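Local coordinates for 3-oxosteroid 1-dehydrogenase (Sterolibacterium denitrificans, PDB 7P18), which probably catalyses the FAD-dependent Δ1-dehydrogenation of 3-oxosteroids, giving 3-oxo-Δ1-steroids with electrons passed to an acceptor, at residues A[137-142]-A[204-209]; A[104-109]-A[216-221]; A[368-373]-A[489-494]; A[322-327]-A[364-369]. One frame throughout, in Å; residues are numbered along the deposited sequence.

Interaction 1 (A[137-142]-A[204-209])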
loop_
_atom_site.group_PDB
_atom_site.type_symbol
_atom_site.label_atom_id
_atom_site.label_comp_id
_atom_site.label_asym_id
_atom_site.label_seq_id
_atom_site.Cartn_x
_atom_site.Cartn_y
_atom_site.Cartn_z
ATOM N N PHE A 137 -2.635 8.037 16.672
ATOM C CA PHE A 137 -1.382 8.394 17.353
ATOM C C PHE A 137 -1.338 9.925 17.531
ATOM O O PHE A 137 -1.723 10.690 16.596
ATOM C CB PHE A 137 -0.181 7.879 16.554
ATOM C CG PHE A 137 1.114 8.084 17.275
ATOM C CD1 PHE A 137 1.558 7.159 18.184
ATOM C CD2 PHE A 137 1.860 9.232 17.083
ATOM C CE1 PHE A 137 2.731 7.366 18.885
ATOM C CE2 PHE A 137 3.019 9.453 17.796
ATOM C CZ PHE A 137 3.461 8.503 18.686
ATOM N N ASP A 138 -0.820 10.339 18.685
ATOM C CA ASP A 138 -0.685 11.754 19.126
ATOM C C ASP A 138 0.623 12.340 18.602
ATOM O O ASP A 138 1.656 12.098 19.229
ATOM C CB ASP A 138 -0.707 11.810 20.654
ATOM C CG ASP A 138 -0.725 13.220 21.222
ATOM O OD1 ASP A 138 -0.880 14.187 20.429
ATOM O OD2 ASP A 138 -0.626 13.306 22.447
ATOM N N ALA A 139 0.572 13.058 17.472
ATOM C CA ALA A 139 1.739 13.729 16.844
ATOM C C ALA A 139 2.407 14.738 17.792
ATOM O O ALA A 139 3.629 15.025 17.598
ATOM C CB ALA A 139 1.293 14.404 15.574
ATOM N N ALA A 140 1.697 15.267 18.797
ATOM C CA ALA A 140 2.321 16.185 19.786
ATOM C C ALA A 140 3.505 15.483 20.440
ATOM O O ALA A 140 4.499 16.163 20.744
ATOM C CB ALA A 140 1.319 16.663 20.817
ATOM N N LEU A 141 3.470 14.144 20.578
ATOM C CA LEU A 141 4.596 13.388 21.209
ATOM C C LEU A 141 5.865 13.499 20.364
ATOM O O LEU A 141 6.964 13.228 20.890
ATOM C CB LEU A 141 4.206 11.920 21.413
ATOM C CG LEU A 141 2.981 11.653 22.286
ATOM C CD1 LEU A 141 2.586 10.179 22.208
ATOM C CD2 LEU A 141 3.235 12.033 23.734
ATOM N N LEU A 142 5.766 13.907 19.094
ATOM C CA LEU A 142 6.960 14.066 18.232
ATOM C C LEU A 142 7.708 15.390 18.497
ATOM O O LEU A 142 8.848 15.513 17.997
ATOM C CB LEU A 142 6.517 13.992 16.772
ATOM C CG LEU A 142 5.975 12.624 16.350
ATOM C CD1 LEU A 142 5.321 12.747 14.994
ATOM C CD2 LEU A 142 7.097 11.592 16.351
ATOM N N ARG A 204 -3.790 16.811 15.004
ATOM C CA ARG A 204 -2.762 16.341 15.957
ATOM C C ARG A 204 -2.775 14.797 16.037
ATOM O O ARG A 204 -1.710 14.184 16.302
ATOM C CB ARG A 204 -3.098 16.929 17.328
ATOM C CG ARG A 204 -2.144 16.502 18.426
ATOM C CD ARG A 204 -2.267 17.415 19.623
ATOM N NE ARG A 204 -3.521 17.208 20.301
ATOM C CZ ARG A 204 -3.693 16.398 21.334
ATOM N NH1 ARG A 204 -2.687 15.691 21.817
ATOM N NH2 ARG A 204 -4.889 16.296 21.881
ATOM N N LYS A 205 -3.967 14.232 15.969
ATOM C CA LYS A 205 -4.184 12.768 15.909
ATOM C C LYS A 205 -3.926 12.328 14.473
ATOM O O LYS A 205 -4.529 12.911 13.521
ATOM C CB LYS A 205 -5.593 12.368 16.345
ATOM C CG LYS A 205 -5.967 12.751 17.769
ATOM C CD LYS A 205 -5.063 12.149 18.775
ATOM C CE LYS A 205 -5.443 12.534 20.180
ATOM N NZ LYS A 205 -4.872 11.576 21.150
ATOM N N ARG A 206 -3.072 11.326 14.325
ATOM C CA ARG A 206 -2.777 10.710 13.011
ATOM C C ARG A 206 -3.375 9.297 12.986
ATOM O O ARG A 206 -3.398 8.613 14.013
ATOM C CB ARG A 206 -1.261 10.741 12.785
ATOM C CG ARG A 206 -0.557 12.064 13.063
ATOM C CD ARG A 206 -1.180 13.260 12.370
ATOM N NE ARG A 206 -1.302 13.121 10.934
ATOM C CZ ARG A 206 -2.136 13.807 10.149
ATOM N NH1 ARG A 206 -2.967 14.713 10.640
ATOM N NH2 ARG A 206 -2.146 13.579 8.848
ATOM N N GLY A 207 -3.838 8.892 11.814
ATOM C CA GLY A 207 -4.417 7.570 11.537
ATOM C C GLY A 207 -3.680 6.847 10.432
ATOM O O GLY A 207 -2.819 7.463 9.756
ATOM N N LEU A 208 -3.995 5.569 10.267
ATOM C CA LEU A 208 -3.564 4.755 9.109
ATOM C C LEU A 208 -2.042 4.780 9.040
ATOM O O LEU A 208 -1.421 4.689 10.101
ATOM C CB LEU A 208 -4.226 5.313 7.852
ATOM C CG LEU A 208 -5.742 5.441 7.930
ATOM C CD1 LEU A 208 -6.281 6.034 6.629
ATOM C CD2 LEU A 208 -6.424 4.114 8.229
ATOM N N GLY A 209 -1.457 4.880 7.845
ATOM C CA GLY A 209 0.009 4.845 7.685
ATOM C C GLY A 209 0.659 6.017 8.365
ATOM O O GLY A 209 1.834 5.947 8.716
#

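Interaction 2 (A[104-109]-A[216-221])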
loop_
_atom_site.group_PDB
_atom_site.type_symbol
_atom_site.label_atom_id
_atom_site.label_comp_id
_atom_site.label_asym_id
_atom_site.label_seq_id
_atom_site.Cartn_x
_atom_site.Cartn_y
_atom_site.Cartn_z
ATOM N N ASN A 104 6.361 -2.300 23.450
ATOM C CA ASN A 104 7.579 -1.459 23.574
ATOM C C ASN A 104 7.407 -0.070 22.931
ATOM O O ASN A 104 8.426 0.627 22.851
ATOM C CB ASN A 104 8.778 -2.217 23.018
ATOM C CG ASN A 104 9.033 -3.473 23.813
ATOM O OD1 ASN A 104 9.604 -3.387 24.886
ATOM N ND2 ASN A 104 8.594 -4.627 23.324
ATOM N N MET A 105 6.192 0.309 22.533
ATOM C CA MET A 105 5.944 1.577 21.794
ATOM C C MET A 105 4.603 2.156 22.200
ATOM O O MET A 105 3.710 1.384 22.630
ATOM C CB MET A 105 5.977 1.338 20.280
ATOM C CG MET A 105 7.311 0.748 19.789
ATOM S SD MET A 105 7.373 0.697 17.954
ATOM C CE MET A 105 8.925 -0.131 17.684
ATOM N N THR A 106 4.440 3.477 22.033
ATOM C CA THR A 106 3.146 4.165 22.207
ATOM C C THR A 106 2.212 3.726 21.082
ATOM O O THR A 106 0.995 3.546 21.317
ATOM C CB THR A 106 3.325 5.692 22.332
ATOM O OG1 THR A 106 4.145 5.891 23.475
ATOM C CG2 THR A 106 2.034 6.432 22.566
ATOM N N LEU A 107 2.763 3.539 19.890
ATOM C CA LEU A 107 2.032 2.951 18.727
ATOM C C LEU A 107 1.389 1.617 19.162
ATOM O O LEU A 107 2.096 0.839 19.805
ATOM C CB LEU A 107 3.049 2.747 17.611
ATOM C CG LEU A 107 2.552 2.077 16.343
ATOM C CD1 LEU A 107 1.465 2.920 15.689
ATOM C CD2 LEU A 107 3.740 1.864 15.408
ATOM N N GLN A 108 0.125 1.405 18.828
ATOM C CA GLN A 108 -0.669 0.197 19.162
ATOM C C GLN A 108 -1.384 -0.291 17.884
ATOM O O GLN A 108 -2.021 0.530 17.196
ATOM C CB GLN A 108 -1.645 0.485 20.315
ATOM C CG GLN A 108 -0.971 0.935 21.624
ATOM C CD GLN A 108 -0.195 -0.178 22.285
ATOM O OE1 GLN A 108 -0.753 -1.258 22.527
ATOM N NE2 GLN A 108 1.100 0.033 22.486
ATOM N N TYR A 109 -1.291 -1.601 17.596
ATOM C CA TYR A 109 -2.003 -2.318 16.513
ATOM C C TYR A 109 -3.132 -3.142 17.116
ATOM O O TYR A 109 -2.904 -3.765 18.171
ATOM C CB TYR A 109 -1.064 -3.204 15.687
ATOM C CG TYR A 109 -0.465 -2.450 14.521
ATOM C CD1 TYR A 109 0.666 -1.664 14.670
ATOM C CD2 TYR A 109 -1.100 -2.450 13.287
ATOM C CE1 TYR A 109 1.168 -0.894 13.635
ATOM C CE2 TYR A 109 -0.587 -1.717 12.214
ATOM C CZ TYR A 109 0.525 -0.921 12.395
ATOM O OH TYR A 109 1.027 -0.176 11.357
ATOM N N LEU A 216 6.431 5.032 14.788
ATOM C CA LEU A 216 7.784 4.430 14.649
ATOM C C LEU A 216 8.829 5.541 14.806
ATOM O O LEU A 216 9.894 5.301 15.434
ATOM C CB LEU A 216 7.896 3.695 13.316
ATOM C CG LEU A 216 7.054 2.414 13.218
ATOM C CD1 LEU A 216 6.998 1.915 11.774
ATOM C CD2 LEU A 216 7.641 1.332 14.123
ATOM N N ARG A 217 8.537 6.744 14.310
ATOM C CA ARG A 217 9.493 7.869 14.488
ATOM C C ARG A 217 9.660 8.132 15.985
ATOM O O ARG A 217 10.783 8.304 16.432
ATOM C CB ARG A 217 9.053 9.127 13.743
ATOM C CG ARG A 217 10.060 10.259 13.888
ATOM C CD ARG A 217 11.293 9.990 13.083
ATOM N NE ARG A 217 12.392 10.930 13.262
ATOM C CZ ARG A 217 13.310 10.878 14.228
ATOM N NH1 ARG A 217 13.258 9.959 15.178
ATOM N NH2 ARG A 217 14.264 11.790 14.266
ATOM N N HIS A 218 8.564 8.147 16.719
ATOM C CA HIS A 218 8.536 8.381 18.182
ATOM C C HIS A 218 9.376 7.319 18.901
ATOM O O HIS A 218 10.177 7.680 19.748
ATOM C CB HIS A 218 7.102 8.417 18.681
ATOM C CG HIS A 218 7.024 8.653 20.151
ATOM N ND1 HIS A 218 7.255 9.909 20.718
ATOM C CD2 HIS A 218 6.767 7.812 21.177
ATOM C CE1 HIS A 218 7.139 9.818 22.036
ATOM N NE2 HIS A 218 6.856 8.539 22.336
ATOM N N ALA A 219 9.242 6.046 18.526
ATOM C CA ALA A 219 10.056 4.937 19.059
ATOM C C ALA A 219 11.550 5.207 18.857
ATOM O O ALA A 219 12.336 4.960 19.787
ATOM C CB ALA A 219 9.661 3.617 18.414
ATOM N N LEU A 220 11.951 5.720 17.700
ATOM C CA LEU A 220 13.368 6.032 17.420
ATOM C C LEU A 220 13.787 7.225 18.307
ATOM O O LEU A 220 14.930 7.225 18.823
ATOM C CB LEU A 220 13.555 6.308 15.934
ATOM C CG LEU A 220 13.299 5.122 14.999
ATOM C CD1 LEU A 220 13.681 5.488 13.568
ATOM C CD2 LEU A 220 14.054 3.871 15.465
ATOM N N LEU A 221 12.889 8.186 18.516
ATOM C CA LEU A 221 13.193 9.395 19.328
ATOM C C LEU A 221 13.470 8.972 20.766
ATOM O O LEU A 221 14.487 9.372 21.292
ATOM C CB LEU A 221 12.017 10.361 19.285
ATOM C CG LEU A 221 12.014 11.356 18.142
ATOM C CD1 LEU A 221 10.732 12.163 18.175
ATOM C CD2 LEU A 221 13.236 12.267 18.211
#

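Interaction 3 (A[368-373]-A[489-494])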
loop_
_atom_site.group_PDB
_atom_site.type_symbol
_atom_site.label_atom_id
_atom_site.label_comp_id
_atom_site.label_asym_id
_atom_site.label_seq_id
_atom_site.Cartn_x
_atom_site.Cartn_y
_atom_site.Cartn_z
ATOM N N ALA A 368 -3.430 -6.485 -13.025
ATOM C CA ALA A 368 -2.985 -7.598 -13.884
ATOM C C ALA A 368 -4.006 -7.840 -14.992
ATOM O O ALA A 368 -3.585 -8.095 -16.129
ATOM C CB ALA A 368 -2.763 -8.848 -13.076
ATOM N N ALA A 369 -5.302 -7.728 -14.696
ATOM C CA ALA A 369 -6.376 -7.985 -15.666
ATOM C C ALA A 369 -6.390 -6.862 -16.709
ATOM O O ALA A 369 -6.788 -7.165 -17.840
ATOM C CB ALA A 369 -7.720 -8.102 -14.976
ATOM N N MET A 370 -6.049 -5.631 -16.338
ATOM C CA MET A 370 -5.969 -4.497 -17.327
ATOM C C MET A 370 -4.913 -4.868 -18.390
ATOM O O MET A 370 -5.205 -4.796 -19.598
ATOM C CB MET A 370 -5.604 -3.179 -16.654
ATOM C CG MET A 370 -6.697 -2.620 -15.749
ATOM S SD MET A 370 -6.210 -1.196 -14.863
ATOM C CE MET A 370 -5.968 0.021 -16.163
ATOM N N TYR A 371 -3.753 -5.345 -17.957
ATOM C CA TYR A 371 -2.662 -5.759 -18.890
ATOM C C TYR A 371 -3.120 -6.964 -19.693
ATOM O O TYR A 371 -2.862 -7.036 -20.916
ATOM C CB TYR A 371 -1.340 -5.968 -18.158
ATOM C CG TYR A 371 -0.595 -4.701 -17.841
ATOM C CD1 TYR A 371 0.052 -3.971 -18.837
ATOM C CD2 TYR A 371 -0.578 -4.175 -16.561
ATOM C CE1 TYR A 371 0.733 -2.799 -18.547
ATOM C CE2 TYR A 371 0.107 -3.021 -16.250
ATOM C CZ TYR A 371 0.734 -2.302 -17.259
ATOM O OH TYR A 371 1.403 -1.180 -16.926
ATOM N N GLU A 372 -3.791 -7.915 -19.066
ATOM C CA GLU A 372 -4.232 -9.142 -19.764
ATOM C C GLU A 372 -5.232 -8.760 -20.854
ATOM O O GLU A 372 -5.088 -9.256 -22.012
ATOM C CB GLU A 372 -4.822 -10.157 -18.786
ATOM C CG GLU A 372 -5.012 -11.530 -19.381
ATOM C CD GLU A 372 -6.218 -11.733 -20.278
ATOM O OE1 GLU A 372 -7.183 -10.908 -20.191
ATOM O OE2 GLU A 372 -6.193 -12.722 -21.079
ATOM N N ASN A 373 -6.218 -7.911 -20.553
ATOM C CA ASN A 373 -7.207 -7.510 -21.593
ATOM C C ASN A 373 -6.547 -6.589 -22.642
ATOM O O ASN A 373 -6.917 -6.697 -23.811
ATOM C CB ASN A 373 -8.439 -6.852 -21.004
ATOM C CG ASN A 373 -9.488 -6.664 -22.074
ATOM O OD1 ASN A 373 -9.627 -5.577 -22.605
ATOM N ND2 ASN A 373 -10.169 -7.739 -22.419
ATOM N N MET A 489 -14.632 8.019 -15.494
ATOM C CA MET A 489 -13.310 8.327 -14.920
ATOM C C MET A 489 -12.289 7.393 -15.594
ATOM O O MET A 489 -12.637 6.269 -16.020
ATOM C CB MET A 489 -13.318 8.185 -13.401
ATOM C CG MET A 489 -14.232 9.225 -12.763
ATOM S SD MET A 489 -14.383 9.033 -10.973
ATOM C CE MET A 489 -12.818 9.703 -10.405
ATOM N N ARG A 490 -11.120 7.947 -15.839
ATOM C CA ARG A 490 -10.006 7.249 -16.506
ATOM C C ARG A 490 -9.210 6.488 -15.444
ATOM O O ARG A 490 -8.580 7.130 -14.593
ATOM C CB ARG A 490 -9.120 8.259 -17.239
ATOM C CG ARG A 490 -7.913 7.613 -17.916
ATOM C CD ARG A 490 -6.905 8.645 -18.434
ATOM N NE ARG A 490 -6.768 9.777 -17.539
ATOM C CZ ARG A 490 -6.830 11.066 -17.892
ATOM N NH1 ARG A 490 -6.804 11.419 -19.170
ATOM N NH2 ARG A 490 -6.842 11.989 -16.942
ATOM N N VAL A 491 -9.223 5.176 -15.542
ATOM C CA VAL A 491 -8.496 4.286 -14.605
ATOM C C VAL A 491 -7.152 3.883 -15.248
ATOM O O VAL A 491 -7.110 3.058 -16.191
ATOM C CB VAL A 491 -9.387 3.095 -14.222
ATOM C CG1 VAL A 491 -8.625 2.186 -13.341
ATOM C CG2 VAL A 491 -10.634 3.555 -13.469
ATOM N N ASP A 492 -6.086 4.432 -14.711
ATOM C CA ASP A 492 -4.716 4.103 -15.167
ATOM C C ASP A 492 -4.233 2.823 -14.477
ATOM O O ASP A 492 -4.714 2.511 -13.348
ATOM C CB ASP A 492 -3.783 5.277 -14.879
ATOM C CG ASP A 492 -3.930 6.408 -15.890
ATOM O OD1 ASP A 492 -3.977 6.091 -17.070
ATOM O OD2 ASP A 492 -4.011 7.584 -15.447
ATOM N N ALA A 493 -3.308 2.102 -15.096
ATOM C CA ALA A 493 -2.651 0.936 -14.429
ATOM C C ALA A 493 -1.617 1.483 -13.463
ATOM O O ALA A 493 -0.417 1.508 -13.837
ATOM C CB ALA A 493 -2.021 0.022 -15.467
ATOM N N GLY A 494 -2.076 1.999 -12.322
ATOM C CA GLY A 494 -1.245 2.557 -11.256
ATOM C C GLY A 494 -0.586 1.480 -10.395
ATOM O O GLY A 494 -0.704 0.294 -10.705
HETATM O O HOH W 1 2.063 0.985 -15.148
#

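Interaction 4 (A[322-327]-A[364-369])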
loop_
_atom_site.group_PDB
_atom_site.type_symbol
_atom_site.label_atom_id
_atom_site.label_comp_id
_atom_site.label_asym_id
_atom_site.label_seq_id
_atom_site.Cartn_x
_atom_site.Cartn_y
_atom_site.Cartn_z
ATOM N N TRP A 322 0.016 -3.416 -8.287
ATOM C CA TRP A 322 -0.905 -2.618 -9.153
ATOM C C TRP A 322 -2.033 -2.031 -8.292
ATOM O O TRP A 322 -2.486 -2.669 -7.287
ATOM C CB TRP A 322 -1.491 -3.422 -10.315
ATOM C CG TRP A 322 -0.501 -4.202 -11.113
ATOM C CD1 TRP A 322 -0.429 -5.554 -11.228
ATOM C CD2 TRP A 322 0.542 -3.658 -11.958
ATOM N NE1 TRP A 322 0.601 -5.887 -12.074
ATOM C CE2 TRP A 322 1.241 -4.755 -12.490
ATOM C CE3 TRP A 322 0.981 -2.370 -12.265
ATOM C CZ2 TRP A 322 2.318 -4.597 -13.368
ATOM C CZ3 TRP A 322 2.093 -2.214 -13.077
ATOM C CH2 TRP A 322 2.731 -3.319 -13.644
ATOM N N VAL A 323 -2.481 -0.835 -8.658
ATOM C CA VAL A 323 -3.793 -0.284 -8.220
ATOM C C VAL A 323 -4.352 0.525 -9.389
ATOM O O VAL A 323 -3.616 1.304 -9.996
ATOM C CB VAL A 323 -3.681 0.522 -6.915
ATOM C CG1 VAL A 323 -2.884 1.815 -7.017
ATOM C CG2 VAL A 323 -5.033 0.803 -6.282
ATOM N N PRO A 324 -5.664 0.446 -9.698
ATOM C CA PRO A 324 -6.279 1.399 -10.624
ATOM C C PRO A 324 -6.106 2.786 -10.006
ATOM O O PRO A 324 -6.345 2.948 -8.844
ATOM C CB PRO A 324 -7.762 0.979 -10.722
ATOM C CG PRO A 324 -7.997 0.117 -9.506
ATOM C CD PRO A 324 -6.646 -0.526 -9.199
ATOM N N SER A 325 -5.671 3.782 -10.796
ATOM C CA SER A 325 -5.360 5.120 -10.233
ATOM C C SER A 325 -5.935 6.232 -11.125
ATOM O O SER A 325 -6.157 5.993 -12.330
ATOM C CB SER A 325 -3.878 5.338 -10.007
ATOM O OG SER A 325 -3.237 5.523 -11.262
ATOM N N ILE A 326 -6.112 7.397 -10.508
ATOM C CA ILE A 326 -6.819 8.588 -11.080
ATOM C C ILE A 326 -5.893 9.807 -11.007
ATOM O O ILE A 326 -5.439 10.193 -9.892
ATOM C CB ILE A 326 -8.111 8.888 -10.291
ATOM C CG1 ILE A 326 -9.074 7.701 -10.257
ATOM C CG2 ILE A 326 -8.802 10.156 -10.803
ATOM C CD1 ILE A 326 -9.529 7.223 -11.585
ATOM N N HIS A 327 -5.748 10.471 -12.146
ATOM C CA HIS A 327 -4.992 11.733 -12.269
ATOM C C HIS A 327 -5.825 12.825 -11.583
ATOM O O HIS A 327 -7.060 12.915 -11.862
ATOM C CB HIS A 327 -4.733 12.072 -13.726
ATOM C CG HIS A 327 -4.303 13.481 -13.915
ATOM N ND1 HIS A 327 -3.057 13.930 -13.546
ATOM C CD2 HIS A 327 -4.983 14.545 -14.383
ATOM C CE1 HIS A 327 -2.994 15.226 -13.771
ATOM N NE2 HIS A 327 -4.159 15.627 -14.285
ATOM N N LEU A 364 -4.488 -5.713 -6.870
ATOM C CA LEU A 364 -3.366 -6.374 -7.592
ATOM C C LEU A 364 -3.873 -7.100 -8.827
ATOM O O LEU A 364 -3.345 -6.881 -9.950
ATOM C CB LEU A 364 -2.638 -7.340 -6.652
ATOM C CG LEU A 364 -1.484 -8.105 -7.277
ATOM C CD1 LEU A 364 -0.317 -7.205 -7.600
ATOM C CD2 LEU A 364 -1.005 -9.222 -6.353
ATOM N N GLU A 365 -4.901 -7.927 -8.665
ATOM C CA GLU A 365 -5.466 -8.733 -9.765
ATOM C C GLU A 365 -6.163 -7.817 -10.767
ATOM O O GLU A 365 -6.155 -8.167 -11.956
ATOM C CB GLU A 365 -6.394 -9.807 -9.206
ATOM C CG GLU A 365 -5.605 -11.017 -8.686
ATOM C CD GLU A 365 -4.967 -10.847 -7.337
ATOM O OE1 GLU A 365 -5.454 -9.978 -6.593
ATOM O OE2 GLU A 365 -3.966 -11.584 -7.045
ATOM N N PHE A 366 -6.747 -6.705 -10.301
ATOM C CA PHE A 366 -7.398 -5.714 -11.198
ATOM C C PHE A 366 -6.351 -5.159 -12.188
ATOM O O PHE A 366 -6.594 -5.190 -13.395
ATOM C CB PHE A 366 -8.086 -4.655 -10.349
ATOM C CG PHE A 366 -8.940 -3.701 -11.149
ATOM C CD1 PHE A 366 -8.331 -2.723 -11.913
ATOM C CD2 PHE A 366 -10.331 -3.724 -11.051
ATOM C CE1 PHE A 366 -9.085 -1.843 -12.656
ATOM C CE2 PHE A 366 -11.091 -2.813 -11.762
ATOM C CZ PHE A 366 -10.461 -1.859 -12.555
ATOM N N GLY A 367 -5.218 -4.639 -11.697
ATOM C CA GLY A 367 -4.087 -4.183 -12.534
ATOM C C GLY A 367 -3.636 -5.262 -13.503
ATOM O O GLY A 367 -3.527 -4.982 -14.737
ATOM N N ALA A 368 -3.430 -6.485 -13.025
ATOM C CA ALA A 368 -2.985 -7.598 -13.884
ATOM C C ALA A 368 -4.006 -7.840 -14.992
ATOM O O ALA A 368 -3.585 -8.095 -16.129
ATOM C CB ALA A 368 -2.763 -8.848 -13.076
ATOM N N ALA A 369 -5.302 -7.728 -14.696
ATOM C CA ALA A 369 -6.376 -7.985 -15.666
ATOM C C ALA A 369 -6.390 -6.862 -16.709
ATOM O O ALA A 369 -6.788 -7.165 -17.840
ATOM C CB ALA A 369 -7.720 -8.102 -14.976
#

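Interaction 1 (A[137-142]-A[204-209])
Phe137 and Arg206 form a hydrogen-bonded antiparallel bridge that sets the short strand 205-206 against the end of strand 131-138, just where the latter runs through an Asx turn into a 3-10 segment. Phe137 N donates to Arg206 O (2.8 Å) and Arg206 N returns a bond to Phe137 O (2.7 Å). The next pair, Asp138 and Lys205, is non-hydrogen-bonded and sends its side chains to the other face of the sheet. There the Asp138 carboxylate meets the guanidinium of Arg204 obliquely, the two planes standing 78° apart. The salt bridge between Asp138 OD1 and Arg204 NH1 is short, 2.7 Å, but poorly aligned as a hydrogen bond (N-H...O 122°, weak). A bend at chi3 (71°) turns the arginine chain back over OD1, while its NE forms a salt bridge with Asp193, so the guanidinium ties two acids together. OD1 is gripped a second time by Ala140 N, which approaches from above the carboxylate plane at 3.2 Å and closes the Asx turn. Lys205 NZ lies 4.8 Å from Asp138 OD2 and may add to the positive field there. A leucine in place of Arg204 would probably strand the Asp138 and Asp193 charges without this shared partner. On the opposite face, Phe137 packs on Ala211 and Ala214 of helix 208-222, whereas the guanidinium of Arg206 turns away to Asp203 O and Asn210. Beyond the bridge Ala139 N donates to Arg204 O (2.8 Å), and the Ala139 CB methyl rests 3.9 Å from Arg206 CG.

Interaction 2 (A[104-109]-A[216-221])
Met105 and Ala219 make the closest apolar contact between the loop that follows helix 84-104 and helix 208-222: the thioether SD of Met105 lies 3.7 Å from Ala219 CB. The apolar contacts dominate. With CG set beside the backbone N (chi1 -58°) and the chain extended beyond it, the methionine runs across the helix, so that CG, SD and CE all come near the Ala219 methyl, CE at 3.9 Å. The same sulfur meets a branch of Leu216 one turn earlier, SD to CD2 3.9 Å, and the methionine therefore bridges two successive positions on that helical face. Leu107 extends the apolar patch next to the methionine, its CD2 methyl lying 4.0 Å from Leu216 CG. An alanine in place of Met105, lacking the sulfur and methyl that cover Ala219 and Leu216, is likely to open a gap between loop and helix. Across the contact the polar side chains only touch. Thr106 OG1 stands 4.0 Å from His218 NE2, set obliquely to the imidazole, a van der Waals approach; His218 ND1 makes a weak hydrogen bond to Leu141 O instead. Within the loop, Gln108 NE2 donates weakly to Met105 O (2.9 Å) and also reaches Asn102 O, which ties the loop back to the end of helix 84-104. Around this contact, helix 17-28, entered through a GxGxxA pattern consistent with a Rossmann-type FAD-binding fold, touches Met105 through Ala24 and Leu216 through Ala17; helix 84-104 reaches Met105 through Tyr100, and strand 131-138 packs on Thr106 through Phe137 and on Leu107 through Pro134.

Interaction 3 (A[368-373]-A[489-494])
Met370 projects from helix 363-377 toward the strand around Ala493 and carries most of this contact. Its CB leaves the helix in the direction of the strand, and CG, turned to the side of the backbone N (chi1 -69°), continues the reach. SD is the first atom to close in: it lies 4.2 Å from Ala493 CA and 4.4 Å from Val491 CG1. A bend at chi3 (66°) then turns the terminal methyl across the strand backbone, where CE settles 3.2 Å from Val491 O and 3.5 Å from Ala493 N. The same methyl also touches the Ala493 side chain, CE to CB 4.0 Å, so that a flexible thioether fits itself to carbonyl, amide and methyl at once. Tyr371, next on the helix, supplies the second contact, with ring atom CE2 3.8 Å from Ala493 CB. Its hydroxyl also reaches the strand through a water that donates both to Tyr371 OH and to Ala493 O, each at 2.9 Å, while the hydroxyl is hydrogen-bonded to Pro287 O as well. Ala493 is the centre of an inverse gamma turn, a kink in the strand at which helix and water both touch it. Helix 368-373 crosses strand 489-494 nearly at right angles, at 101°. That strand, part of 486-502, lies between 320-326 and 383-387 in the antiparallel sheet, pairing Asp492 with Ser325 and Val491 with Ala383, while Tyr371 also meets the Trp322 ring of 320-326.

Interaction 4 (A[322-327]-A[364-369])
Leu364 O accepts from Ala368 N within the helix (3.1 Å) and has the indole edge of Trp322 close by, with CD1 at 3.4 Å and the oxygen near the ring plane. The indole gets there because its CG lies beside the backbone N (chi1 -49°), which brings the five-membered ring against the helix backbone. CD1 lies also 3.6 Å from Ala368 N and 4.0 Å from Leu364 CD1, so one edge carbon packs against both the main chain of the helix and the leucine branch. Behind it, Trp322 CB rests 3.5 Å from Gly367 CA. The glycine has no side chain to hold the backbones apart, and a CB there would collide with Trp322 CB; its absence permits the axes of strand 322-326 and helix 364-369 to approach to 6.0 Å while crossing at 76°. A second cluster forms two residues along the strand, where Pro324 meets Phe366. Pro324 CG lies over one face of the Phe366 ring, offset toward its rim, 4.1 Å from the centroid and 26° off the normal: a CH-pi contact. Pro324 CB adds a touch at 3.7 Å to Phe366 CE1. The contact thus joins helix and sheet without a conventional hydrogen bond between the two segments. Its cohesion rests on close fit, with one CH-pi contact on the face of Phe366 and the indole edge against the helix backbone, and the carbonyl of Leu364 keeps its helical bond throughout.

The four contacts form two pairs on opposite sides of the chain's centre. Interactions 1 and 2 share helix 208-222, have centres 11 Å apart and touch directly: Phe137 CZ lies 3.6 Å from His218 CB. Along the chain, interaction 1 is nested inside the loop that interaction 2 closes. Interactions 3 and 4 share helix 363-377, and their strands are neighbours in one sheet, centres 5 Å apart, with Asp492 N probably hydrogen-bonded to Ser325 O. Between the pairs, about 30 Å apart by the centres of interactions 1 and 4, lie the cofactor and steroid. The Leu216 side chain is about 9 Å from FAD, and that of Leu364 about 9 Å from the bound androstadienedione.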